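Cap5O (Staphylococcus aureus, PDB 3OJO) acts as a UDP-N-acetyl-mannosamine dehydrogenase in capsular polysaccharide biosynthesis and binds NAD as its cofactor. Local coordinates at residues V91-N96 with S106-A111; Q99-D104 with G266-A271; I126-I131 with C160-L165. All blocks are in the same frame, centred on the assembly; numbering follows the deposited sequence.

Interaction 1. Residues V91-N96 with S106-A111; sequences VPTPNN and SLVMRA. With NAD (nicotinamide-adenine-dinucleotide), chain J.
V91 and V108, with CA atoms 6.2 Å apart, mark where the loop leaving strand 86-89 runs alongside the first turns of helix 106-115. This belongs to the Rossmann-type NAD-binding domain; the nicotinamide ribose of the cofactor lies against T93, while the adenine reaches past V91 to the helix. V91 divides its two methyls between helix and cofactor. Its chi1 of -57° sets CG1 beside the backbone N, which leaves CG2 between that N and the carbonyl carbon, where it rests against the helix backbone, 3.4 Å from L107 O. CG1 touches both A111 CB, at 3.8 Å, and the adenine ring, 3.5 Å from NAD C5A. L107 reaches back over the loop. Its CD1 approaches P92 CD at 3.6 Å, P94 CG meets the same methyl more loosely, and the side chains of P92 and L107 slant across each other. Next along the loop, T93 CG2 packs on V108 CG2. Polar linkage of loop to helix passes through a water that donates to P92 O and accepts from V108 N. T93 turns its polar groups to the nicotinamide ribose, on which the loop thus has a two-point grip: its backbone N donates to NAD O3D at 2.8 Å, and OG1, which also forms a weak bond with T130 O, lies 2.5 Å from NAD O2D in a hydrogen bond.

Interaction 2. Residues Q99-D104 with G266-A271; sequences QYRSCD and GGHCLA
A disulfide joins C103 SG to C269 SG covalently, with a torsion of 103° about the sulfur-sulfur bond. The two cysteines reach it differently: C103 SG lies anti to its own carbonyl carbon, whereas the torsion of C269 turns SG between its backbone N and carbonyl carbon, toward C103. C269 CB lies 3.5 Å from R101 O. That carbonyl takes part in the backbone hydrogen bonding as well, since L270 N donates to R101 O over 3.2 Å and meets the C=O almost head-on at 178°. The end-to-end directions of the two loops are nearly perpendicular, and this is the backbone hydrogen bond between them. The contact ties the loop between strand 86-89 and helix 106-115 of the NAD-binding domain to a loop of the central domain, 162 residues farther along the chain. The disulfide belongs to the oxidized conformation, and C269, in the sequence GGHC, probably corresponds to the family's catalytic cysteine, close to NAD. Charged and polar contacts centre on R101, whose side chain is extended from CG to NE. NH1 makes a weak hydrogen bond to G266 O, 2.8 Å away near the guanidinium plane, while H268 O lies over one face, 3.1 Å from R101 CZ. NH2 is held more firmly by a salt bridge to D223 of helix 208-238 and comes 3.0 Å from H268 CD2, the imidazole being inclined 64° to the guanidinium. The L270 methyls add van der Waals contacts, CD2 with R101 NH2 at 3.5 Å and CD1 with the Y100 carbonyl, and lean on I288.

Interaction 3. Residues I126-I131 with C160-L165; sequences IVESTI and CPERVL. With NAD (nicotinamide-adenine-dinucleotide), chain J; PDC (pyridine-2,6-dicarboxylic acid), chain K; PDC (pyridine-2,6-dicarboxylic acid), chain L.
Backbone hydrogen bonding draws E128 and E162 together: E162 N donates to E128 O at 3.0 Å, in the carbonyl plane and on a lone pair. Before it, C160 N donates to V127 O, and the CA-H of E128 points at C160 O, CA to O 3.2 Å, so the chains are tightest here. The two glutamate side chains run alongside each other in the same direction, carboxylate planes 81° apart. E128 OE2 and E162 OE1, both acceptors, come within 3.1 Å; each is held from outside, OE2 by the Y195 hydroxyl and OE1 by a salt bridge to R178. Beyond this pair the segments diverge around the cofactor. A water bridges them here, donating to E128 O and E162 O and accepting from T130 OG1. T130 N binds NAD O2D and V164 N binds NAD O7N, both at 2.9 Å. R163 turns away to the bound pyridine-dicarboxylates, its NH1 donating to O3 of one, and packs on H253 of the second subunit. Both loops follow the C-terminal ends of neighbouring parallel strands, 124-127 and 156-159, of the Rossmann-type sheet, where the nicotinamide end of NAD binds; strand 86-89 flanks 126-128, helix 185-195 covers I126 and C160, and helix 208-238 lies against T130 and P161.

Overall arrangement
Interactions 1 and 3 belong to the same Rossmann-type domain and share the cofactor: both grip its nicotinamide ribose, while interaction 1 also reaches the adenine and interaction 3 the carboxamide. A hydrogen bond from S129 OG to V91 O joins them directly. Interaction 2 instead bridges to the central domain, yet shares its first loop with interaction 1, where backbone bonds pair P94 with D104 and N96 with S102. Its disulfide packs on T130 CG2 of interaction 3. Interactions 2 and 3 are buried and interaction 1 only partly so. Their chemistry also differs: apolar packing with a water link in 1, a covalent bond and a buried arginine in 2, backbone pairing beside two neighbouring carboxylates, each with its own outside partner, in 3.

Interaction 1. Residues V91-N96 with S106-A111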
loop_
_atom_site.group_PDB
_atom_site.type_symbol
_atom_site.label_atom_id
_atom_site.label_comp_id
_atom_site.label_asym_id
_atom_site.label_seq_id
_atom_site.Cartn_x
_atom_site.Cartn_y
_atom_site.Cartn_z
ATOM N N VAL B 91 -7.898 -27.464 8.750
ATOM C CA VAL B 91 -8.125 -27.991 7.402
ATOM C C VAL B 91 -7.775 -26.883 6.362
ATOM O O VAL B 91 -7.616 -25.723 6.768
ATOM C CB VAL B 91 -9.568 -28.557 7.222
ATOM C CG1 VAL B 91 -9.875 -29.644 8.248
ATOM C CG2 VAL B 91 -10.608 -27.446 7.283
ATOM N N PRO B 92 -7.649 -27.167 5.043
ATOM C CA PRO B 92 -7.325 -26.074 4.113
ATOM C C PRO B 92 -8.515 -25.192 3.737
ATOM O O PRO B 92 -9.679 -25.581 3.871
ATOM C CB PRO B 92 -6.743 -26.796 2.886
ATOM C CG PRO B 92 -6.907 -28.272 3.154
ATOM C CD PRO B 92 -7.790 -28.450 4.332
ATOM N N THR B 93 -8.211 -23.979 3.297
ATOM C CA THR B 93 -9.216 -23.021 2.824
ATOM C C THR B 93 -8.829 -22.705 1.397
ATOM O O THR B 93 -8.069 -21.769 1.162
ATOM C CB THR B 93 -9.374 -21.813 3.740
ATOM O OG1 THR B 93 -8.131 -21.159 3.804
ATOM C CG2 THR B 93 -9.821 -22.202 5.115
ATOM N N PRO B 94 -9.255 -23.565 0.438
ATOM C CA PRO B 94 -8.858 -23.357 -0.964
ATOM C C PRO B 94 -9.349 -22.036 -1.556
ATOM O O PRO B 94 -10.189 -21.344 -0.963
ATOM C CB PRO B 94 -9.458 -24.576 -1.684
ATOM C CG PRO B 94 -9.812 -25.547 -0.604
ATOM C CD PRO B 94 -10.169 -24.722 0.564
ATOM N N ASN B 95 -8.776 -21.643 -2.687
ATOM C CA ASN B 95 -9.230 -20.396 -3.282
ATOM C C ASN B 95 -10.402 -20.641 -4.207
ATOM O O ASN B 95 -10.424 -21.620 -4.962
ATOM C CB ASN B 95 -8.095 -19.600 -3.917
ATOM C CG ASN B 95 -7.668 -18.450 -3.037
ATOM O OD1 ASN B 95 -6.570 -18.430 -2.459
ATOM N ND2 ASN B 95 -8.559 -17.488 -2.876
ATOM N N ASN B 96 -11.427 -19.806 -4.060
ATOM C CA ASN B 96 -12.650 -19.886 -4.848
ATOM C C ASN B 96 -12.387 -19.447 -6.293
ATOM O O ASN B 96 -11.546 -18.567 -6.531
ATOM C CB ASN B 96 -13.738 -19.011 -4.215
ATOM C CG ASN B 96 -14.458 -19.627 -3.047
ATOM O OD1 ASN B 96 -14.891 -20.784 -3.080
ATOM N ND2 ASN B 96 -14.730 -18.806 -2.047
ATOM N N SER B 106 -15.682 -24.112 2.904
ATOM C CA SER B 106 -16.335 -25.423 2.765
ATOM C C SER B 106 -15.695 -26.559 3.544
ATOM O O SER B 106 -16.423 -27.343 4.138
ATOM C CB SER B 106 -16.465 -25.802 1.296
ATOM O OG SER B 106 -17.202 -24.805 0.612
ATOM N N LEU B 107 -14.344 -26.656 3.558
ATOM C CA LEU B 107 -13.668 -27.736 4.293
ATOM C C LEU B 107 -13.745 -27.514 5.796
ATOM O O LEU B 107 -13.809 -28.479 6.557
ATOM C CB LEU B 107 -12.230 -28.003 3.817
ATOM C CG LEU B 107 -11.970 -28.058 2.293
ATOM C CD1 LEU B 107 -10.566 -28.496 2.014
ATOM C CD2 LEU B 107 -12.868 -29.030 1.601
ATOM N N VAL B 108 -13.792 -26.236 6.209
ATOM C CA VAL B 108 -13.953 -25.806 7.603
ATOM C C VAL B 108 -15.374 -26.167 8.101
ATOM O O VAL B 108 -15.545 -26.571 9.240
ATOM C CB VAL B 108 -13.674 -24.290 7.747
ATOM C CG1 VAL B 108 -13.782 -23.850 9.200
ATOM C CG2 VAL B 108 -12.317 -23.928 7.179
ATOM N N MET B 109 -16.378 -25.992 7.253
ATOM C CA MET B 109 -17.757 -26.299 7.584
ATOM C C MET B 109 -17.994 -27.816 7.583
ATOM O O MET B 109 -18.641 -28.332 8.494
ATOM C CB MET B 109 -18.727 -25.505 6.707
ATOM C CG MET B 109 -18.654 -23.987 6.931
ATOM S SD MET B 109 -18.791 -23.474 8.663
ATOM C CE MET B 109 -17.606 -22.326 8.726
ATOM N N ARG B 110 -17.368 -28.540 6.632
ATOM C CA ARG B 110 -17.404 -30.007 6.588
ATOM C C ARG B 110 -16.747 -30.548 7.856
ATOM O O ARG B 110 -17.316 -31.429 8.492
ATOM C CB ARG B 110 -16.648 -30.520 5.356
ATOM C CG ARG B 110 -17.517 -31.217 4.343
ATOM C CD ARG B 110 -16.777 -31.458 3.038
ATOM N NE ARG B 110 -16.988 -30.371 2.077
ATOM C CZ ARG B 110 -16.296 -30.216 0.952
ATOM N NH1 ARG B 110 -15.323 -31.063 0.641
ATOM N NH2 ARG B 110 -16.562 -29.204 0.137
ATOM N N ALA B 111 -15.568 -29.978 8.239
ATOM C CA ALA B 111 -14.831 -30.318 9.449
ATOM C C ALA B 111 -15.632 -29.969 10.701
ATOM O O ALA B 111 -15.527 -30.684 11.700
ATOM C CB ALA B 111 -13.492 -29.603 9.475
HETATM P PA NAD J . -2.544 -28.863 4.181
HETATM O O1A NAD J . -3.139 -29.144 2.859
HETATM O O2A NAD J . -1.093 -29.146 4.202
HETATM O O5B NAD J . -3.292 -29.765 5.282
HETATM C C5B NAD J . -4.686 -29.915 5.297
HETATM C C4B NAD J . -4.985 -31.318 5.771
HETATM O O4B NAD J . -6.311 -31.375 6.251
HETATM C C3B NAD J . -4.833 -32.371 4.666
HETATM O O3B NAD J . -4.094 -33.478 5.171
HETATM C C2B NAD J . -6.271 -32.819 4.433
HETATM O O2B NAD J . -6.385 -34.164 4.014
HETATM C C1B NAD J . -6.912 -32.578 5.789
HETATM N N9A NAD J . -8.367 -32.409 5.665
HETATM C C8A NAD J . -9.027 -31.732 4.662
HETATM N N7A NAD J . -10.346 -31.697 4.956
HETATM C C5A NAD J . -10.529 -32.352 6.129
HETATM C C6A NAD J . -11.678 -32.628 6.871
HETATM N N6A NAD J . -12.857 -32.195 6.411
HETATM N N1A NAD J . -11.566 -33.334 8.066
HETATM C C2A NAD J . -10.325 -33.748 8.525
HETATM N N3A NAD J . -9.192 -33.475 7.784
HETATM C C4A NAD J . -9.291 -32.788 6.606
HETATM O O3 NAD J . -2.887 -27.332 4.585
HETATM P PN NAD J . -2.053 -26.484 5.662
HETATM O O1N NAD J . -0.865 -25.924 4.970
HETATM O O2N NAD J . -1.893 -27.279 6.906
HETATM O O5D NAD J . -3.010 -25.252 5.948
HETATM C C5D NAD J . -4.388 -25.421 6.156
HETATM C C4D NAD J . -5.029 -24.037 6.152
HETATM O O4D NAD J . -4.483 -23.239 7.192
HETATM C C3D NAD J . -4.731 -23.214 4.898
HETATM O O3D NAD J . -5.437 -23.575 3.725
HETATM C C2D NAD J . -5.098 -21.841 5.403
HETATM O O2D NAD J . -6.484 -21.798 5.621
HETATM C C1D NAD J . -4.478 -21.876 6.790
HETATM N N1N NAD J . -3.121 -21.293 6.677
HETATM C C2N NAD J . -1.999 -22.071 6.499
HETATM C C3N NAD J . -0.742 -21.460 6.363
HETATM C C7N NAD J . 0.514 -22.249 6.604
HETATM O O7N NAD J . 1.515 -21.660 7.411
HETATM N N7N NAD J . 0.669 -23.454 6.039
HETATM C C4N NAD J . -0.644 -20.061 6.373
HETATM C C5N NAD J . -1.787 -19.277 6.515
HETATM C C6N NAD J . -3.021 -19.917 6.649
HETATM O O HOH W 1 -12.280 -24.593 3.832
#

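Interaction 2. Residues Q99-D104 with G266-A271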
loop_
_atom_site.group_PDB
_atom_site.type_symbol
_atom_site.label_atom_id
_atom_site.label_comp_id
_atom_site.label_asym_id
_atom_site.label_seq_id
_atom_site.Cartn_x
_atom_site.Cartn_y
_atom_site.Cartn_z
ATOM N N GLN B 99 -12.786 -13.706 -9.090
ATOM C CA GLN B 99 -11.907 -12.555 -9.336
ATOM C C GLN B 99 -11.107 -12.173 -8.089
ATOM O O GLN B 99 -9.875 -12.253 -8.093
ATOM C CB GLN B 99 -12.733 -11.325 -9.813
ATOM C CG GLN B 99 -14.013 -11.628 -10.619
ATOM C CD GLN B 99 -15.206 -12.025 -9.760
ATOM O OE1 GLN B 99 -15.677 -11.266 -8.905
ATOM N NE2 GLN B 99 -15.734 -13.227 -9.986
ATOM N N TYR B 100 -11.843 -11.800 -7.018
ATOM C CA TYR B 100 -11.408 -11.349 -5.690
ATOM C C TYR B 100 -10.538 -12.334 -4.907
ATOM O O TYR B 100 -9.916 -11.927 -3.919
ATOM C CB TYR B 100 -12.650 -11.008 -4.838
ATOM C CG TYR B 100 -13.433 -9.818 -5.343
ATOM C CD1 TYR B 100 -13.102 -8.523 -4.955
ATOM C CD2 TYR B 100 -14.503 -9.982 -6.220
ATOM C CE1 TYR B 100 -13.821 -7.422 -5.418
ATOM C CE2 TYR B 100 -15.221 -8.884 -6.704
ATOM C CZ TYR B 100 -14.874 -7.606 -6.299
ATOM O OH TYR B 100 -15.575 -6.519 -6.768
ATOM N N ARG B 101 -10.505 -13.616 -5.334
ATOM C CA ARG B 101 -9.842 -14.732 -4.655
ATOM C C ARG B 101 -10.280 -14.813 -3.166
ATOM O O ARG B 101 -9.582 -14.399 -2.227
ATOM C CB ARG B 101 -8.329 -14.868 -4.964
ATOM C CG ARG B 101 -7.379 -14.206 -3.986
ATOM C CD ARG B 101 -5.932 -14.462 -4.303
ATOM N NE ARG B 101 -5.109 -13.448 -3.653
ATOM C CZ ARG B 101 -3.795 -13.527 -3.485
ATOM N NH1 ARG B 101 -3.126 -14.592 -3.912
ATOM N NH2 ARG B 101 -3.139 -12.548 -2.878
ATOM N N SER B 102 -11.527 -15.233 -2.994
ATOM C CA SER B 102 -12.113 -15.380 -1.681
ATOM C C SER B 102 -11.693 -16.724 -1.119
ATOM O O SER B 102 -11.370 -17.652 -1.875
ATOM C CB SER B 102 -13.630 -15.304 -1.774
ATOM O OG SER B 102 -14.056 -13.996 -1.443
ATOM N N CYS B 103 -11.668 -16.817 0.205
ATOM C CA CYS B 103 -11.337 -18.064 0.881
ATOM C C CYS B 103 -12.542 -18.973 0.806
ATOM O O CYS B 103 -13.678 -18.524 1.017
ATOM C CB CYS B 103 -10.953 -17.816 2.337
ATOM S SG CYS B 103 -9.554 -16.693 2.601
ATOM N N ASP B 104 -12.304 -20.247 0.529
ATOM C CA ASP B 104 -13.377 -21.222 0.520
ATOM C C ASP B 104 -13.470 -21.841 1.929
ATOM O O ASP B 104 -12.526 -22.505 2.363
ATOM C CB ASP B 104 -13.135 -22.272 -0.576
ATOM C CG ASP B 104 -14.212 -23.324 -0.719
ATOM O OD1 ASP B 104 -13.909 -24.406 -1.266
ATOM O OD2 ASP B 104 -15.352 -23.074 -0.264
ATOM N N GLY B 266 0.363 -15.681 -5.717
ATOM C CA GLY B 266 -0.228 -16.992 -5.490
ATOM C C GLY B 266 -0.700 -17.225 -4.075
ATOM O O GLY B 266 -0.951 -16.265 -3.349
ATOM N N GLY B 267 -0.822 -18.502 -3.699
ATOM C CA GLY B 267 -1.273 -18.973 -2.387
ATOM C C GLY B 267 -2.511 -18.309 -1.799
ATOM O O GLY B 267 -3.594 -18.348 -2.391
ATOM N N HIS B 268 -2.328 -17.710 -0.608
ATOM C CA HIS B 268 -3.251 -16.957 0.265
ATOM C C HIS B 268 -4.499 -16.291 -0.354
ATOM O O HIS B 268 -4.484 -15.885 -1.520
ATOM C CB HIS B 268 -2.450 -15.891 1.041
ATOM C CG HIS B 268 -1.593 -15.017 0.168
ATOM N ND1 HIS B 268 -0.283 -15.362 -0.142
ATOM C CD2 HIS B 268 -1.890 -13.846 -0.441
ATOM C CE1 HIS B 268 0.170 -14.392 -0.925
ATOM N NE2 HIS B 268 -0.757 -13.457 -1.133
ATOM N N CYS B 269 -5.552 -16.116 0.471
ATOM C CA CYS B 269 -6.807 -15.481 0.080
ATOM C C CYS B 269 -7.078 -14.183 0.851
ATOM O O CYS B 269 -6.575 -14.005 1.967
ATOM C CB CYS B 269 -7.978 -16.457 0.132
ATOM S SG CYS B 269 -8.018 -17.532 1.595
ATOM N N LEU B 270 -7.823 -13.248 0.223
ATOM C CA LEU B 270 -8.026 -11.879 0.711
ATOM C C LEU B 270 -9.224 -11.559 1.619
ATOM O O LEU B 270 -10.071 -12.426 1.848
ATOM C CB LEU B 270 -7.946 -10.886 -0.458
ATOM C CG LEU B 270 -6.791 -11.015 -1.416
ATOM C CD1 LEU B 270 -6.853 -9.918 -2.441
ATOM C CD2 LEU B 270 -5.439 -10.998 -0.698
ATOM N N ALA B 271 -9.277 -10.286 2.124
ATOM C CA ALA B 271 -10.293 -9.682 3.008
ATOM C C ALA B 271 -11.670 -9.482 2.317
ATOM O O ALA B 271 -12.312 -8.427 2.439
ATOM C CB ALA B 271 -9.772 -8.361 3.583
#

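Interaction 3. Residues I126-I131 with C160-L165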
loop_
_atom_site.group_PDB
_atom_site.type_symbol
_atom_site.label_atom_id
_atom_site.label_comp_id
_atom_site.label_asym_id
_atom_site.label_seq_id
_atom_site.Cartn_x
_atom_site.Cartn_y
_atom_site.Cartn_z
ATOM N N ILE B 126 -11.638 -24.158 18.267
ATOM C CA ILE B 126 -10.662 -23.216 17.734
ATOM C C ILE B 126 -10.566 -23.457 16.244
ATOM O O ILE B 126 -10.412 -24.598 15.814
ATOM C CB ILE B 126 -9.278 -23.281 18.410
ATOM C CG1 ILE B 126 -9.388 -23.097 19.943
ATOM C CG2 ILE B 126 -8.317 -22.232 17.790
ATOM C CD1 ILE B 126 -8.186 -23.606 20.716
ATOM N N VAL B 127 -10.707 -22.388 15.457
ATOM C CA VAL B 127 -10.545 -22.460 14.017
ATOM C C VAL B 127 -9.202 -21.784 13.727
ATOM O O VAL B 127 -9.047 -20.584 13.977
ATOM C CB VAL B 127 -11.752 -21.866 13.265
ATOM C CG1 VAL B 127 -11.562 -21.952 11.756
ATOM C CG2 VAL B 127 -13.034 -22.585 13.664
ATOM N N GLU B 128 -8.189 -22.595 13.343
ATOM C CA GLU B 128 -6.837 -22.111 13.034
ATOM C C GLU B 128 -6.679 -21.766 11.544
ATOM O O GLU B 128 -5.783 -21.015 11.181
ATOM C CB GLU B 128 -5.777 -23.126 13.460
ATOM C CG GLU B 128 -5.302 -22.960 14.892
ATOM C CD GLU B 128 -4.088 -23.795 15.274
ATOM O OE1 GLU B 128 -3.608 -24.587 14.427
ATOM O OE2 GLU B 128 -3.624 -23.666 16.432
ATOM N N SER B 129 -7.550 -22.310 10.699
ATOM C CA SER B 129 -7.610 -22.113 9.253
ATOM C C SER B 129 -7.967 -20.665 8.916
ATOM O O SER B 129 -8.628 -19.983 9.706
ATOM C CB SER B 129 -8.689 -23.025 8.664
ATOM O OG SER B 129 -8.468 -24.378 9.016
ATOM N N THR B 130 -7.579 -20.216 7.725
ATOM C CA THR B 130 -7.896 -18.864 7.280
ATOM C C THR B 130 -9.366 -18.767 7.005
ATOM O O THR B 130 -9.901 -19.589 6.259
ATOM C CB THR B 130 -7.027 -18.467 6.090
ATOM O OG1 THR B 130 -5.671 -18.502 6.546
ATOM C CG2 THR B 130 -7.368 -17.073 5.559
ATOM N N ILE B 131 -10.045 -17.805 7.639
ATOM C CA ILE B 131 -11.479 -17.643 7.435
ATOM C C ILE B 131 -11.861 -16.227 7.075
ATOM O O ILE B 131 -11.239 -15.277 7.569
ATOM C CB ILE B 131 -12.318 -18.240 8.589
ATOM C CG1 ILE B 131 -12.020 -17.546 9.923
ATOM C CG2 ILE B 131 -12.186 -19.777 8.649
ATOM C CD1 ILE B 131 -12.739 -18.096 11.076
ATOM N N CYS B 160 -8.094 -18.481 16.076
ATOM C CA CYS B 160 -6.702 -18.152 16.282
ATOM C C CYS B 160 -5.974 -18.484 14.973
ATOM O O CYS B 160 -5.730 -19.651 14.679
ATOM C CB CYS B 160 -6.088 -18.869 17.475
ATOM S SG CYS B 160 -4.296 -18.634 17.586
ATOM N N PRO B 161 -5.689 -17.473 14.140
ATOM C CA PRO B 161 -5.034 -17.739 12.857
ATOM C C PRO B 161 -3.631 -18.308 12.994
ATOM O O PRO B 161 -2.754 -17.752 13.655
ATOM C CB PRO B 161 -5.051 -16.386 12.131
ATOM C CG PRO B 161 -5.884 -15.500 12.937
ATOM C CD PRO B 161 -5.932 -16.033 14.328
ATOM N N GLU B 162 -3.457 -19.462 12.379
ATOM C CA GLU B 162 -2.196 -20.165 12.427
ATOM C C GLU B 162 -1.375 -19.963 11.162
ATOM O O GLU B 162 -1.870 -20.136 10.042
ATOM C CB GLU B 162 -2.406 -21.647 12.785
ATOM C CG GLU B 162 -1.176 -22.339 13.327
ATOM C CD GLU B 162 -0.648 -21.803 14.633
ATOM O OE1 GLU B 162 -0.862 -22.469 15.671
ATOM O OE2 GLU B 162 0.059 -20.768 14.605
ATOM N N ARG B 163 -0.121 -19.569 11.356
ATOM C CA ARG B 163 0.809 -19.318 10.273
ATOM C C ARG B 163 2.140 -19.876 10.717
ATOM O O ARG B 163 2.693 -19.422 11.722
ATOM C CB ARG B 163 0.874 -17.814 9.980
ATOM C CG ARG B 163 1.739 -17.458 8.780
ATOM C CD ARG B 163 1.629 -15.990 8.405
ATOM N NE ARG B 163 1.931 -15.100 9.529
ATOM C CZ ARG B 163 1.414 -13.885 9.688
ATOM N NH1 ARG B 163 0.572 -13.390 8.785
ATOM N NH2 ARG B 163 1.741 -13.154 10.744
ATOM N N VAL B 164 2.614 -20.912 10.009
ATOM C CA VAL B 164 3.869 -21.632 10.314
ATOM C C VAL B 164 5.021 -21.224 9.411
ATOM O O VAL B 164 4.836 -21.053 8.198
ATOM C CB VAL B 164 3.738 -23.192 10.404
ATOM C CG1 VAL B 164 2.793 -23.621 11.515
ATOM C CG2 VAL B 164 3.354 -23.834 9.069
ATOM N N LEU B 165 6.218 -21.112 10.019
ATOM C CA LEU B 165 7.474 -20.803 9.345
ATOM C C LEU B 165 8.147 -22.134 9.015
ATOM O O LEU B 165 8.646 -22.791 9.937
ATOM C CB LEU B 165 8.399 -19.983 10.274
ATOM C CG LEU B 165 9.493 -19.130 9.625
ATOM C CD1 LEU B 165 9.760 -17.905 10.459
ATOM C CD2 LEU B 165 10.797 -19.917 9.435
HETATM P PA NAD J . -2.544 -28.863 4.181
HETATM O O1A NAD J . -3.139 -29.144 2.859
HETATM O O2A NAD J . -1.093 -29.146 4.202
HETATM O O5B NAD J . -3.292 -29.765 5.282
HETATM C C5B NAD J . -4.686 -29.915 5.297
HETATM C C4B NAD J . -4.985 -31.318 5.771
HETATM O O4B NAD J . -6.311 -31.375 6.251
HETATM C C3B NAD J . -4.833 -32.371 4.666
HETATM O O3B NAD J . -4.094 -33.478 5.171
HETATM C C2B NAD J . -6.271 -32.819 4.433
HETATM O O2B NAD J . -6.385 -34.164 4.014
HETATM C C1B NAD J . -6.912 -32.578 5.789
HETATM N N9A NAD J . -8.367 -32.409 5.665
HETATM C C8A NAD J . -9.027 -31.732 4.662
HETATM N N7A NAD J . -10.346 -31.697 4.956
HETATM C C5A NAD J . -10.529 -32.352 6.129
HETATM C C6A NAD J . -11.678 -32.628 6.871
HETATM N N6A NAD J . -12.857 -32.195 6.411
HETATM N N1A NAD J . -11.566 -33.334 8.066
HETATM C C2A NAD J . -10.325 -33.748 8.525
HETATM N N3A NAD J . -9.192 -33.475 7.784
HETATM C C4A NAD J . -9.291 -32.788 6.606
HETATM O O3 NAD J . -2.887 -27.332 4.585
HETATM P PN NAD J . -2.053 -26.484 5.662
HETATM O O1N NAD J . -0.865 -25.924 4.970
HETATM O O2N NAD J . -1.893 -27.279 6.906
HETATM O O5D NAD J . -3.010 -25.252 5.948
HETATM C C5D NAD J . -4.388 -25.421 6.156
HETATM C C4D NAD J . -5.029 -24.037 6.152
HETATM O O4D NAD J . -4.483 -23.239 7.192
HETATM C C3D NAD J . -4.731 -23.214 4.898
HETATM O O3D NAD J . -5.437 -23.575 3.725
HETATM C C2D NAD J . -5.098 -21.841 5.403
HETATM O O2D NAD J . -6.484 -21.798 5.621
HETATM C C1D NAD J . -4.478 -21.876 6.790
HETATM N N1N NAD J . -3.121 -21.293 6.677
HETATM C C2N NAD J . -1.999 -22.071 6.499
HETATM C C3N NAD J . -0.742 -21.460 6.363
HETATM C C7N NAD J . 0.514 -22.249 6.604
HETATM O O7N NAD J . 1.515 -21.660 7.411
HETATM N N7N NAD J . 0.669 -23.454 6.039
HETATM C C4N NAD J . -0.644 -20.061 6.373
HETATM C C5N NAD J . -1.787 -19.277 6.515
HETATM C C6N NAD J . -3.021 -19.917 6.649
HETATM N N1 PDC K . 5.079 -15.911 6.202
HETATM C C2 PDC K . 5.085 -15.316 7.411
HETATM C C3 PDC K . 5.081 -16.040 8.625
HETATM C C4 PDC K . 5.137 -17.424 8.542
HETATM C C5 PDC K . 5.115 -18.025 7.268
HETATM C C6 PDC K . 5.088 -17.235 6.115
HETATM C C7 PDC K . 5.074 -13.875 7.473
HETATM O O1 PDC K . 5.064 -13.290 6.374
HETATM O O2 PDC K . 5.079 -13.317 8.739
HETATM C C8 PDC K . 5.069 -17.867 4.796
HETATM O O3 PDC K . 5.071 -19.063 4.651
HETATM O O4 PDC K . 5.035 -17.112 3.723
HETATM N N1 PDC L . 2.952 -11.932 4.862
HETATM C C2 PDC L . 3.449 -10.762 4.447
HETATM C C3 PDC L . 2.561 -9.694 4.344
HETATM C C4 PDC L . 1.198 -9.966 4.631
HETATM C C5 PDC L . 0.774 -11.235 5.063
HETATM C C6 PDC L . 1.726 -12.207 5.179
HETATM C C7 PDC L . 4.922 -10.726 4.176
HETATM O O1 PDC L . 5.472 -9.699 3.826
HETATM O O2 PDC L . 5.629 -11.889 4.351
HETATM C C8 PDC L . 1.508 -13.591 5.638
HETATM O O3 PDC L . 0.405 -13.999 6.005
HETATM O O4 PDC L . 2.585 -14.407 5.667
HETATM O O HOH W 2 -4.421 -19.772 9.265
#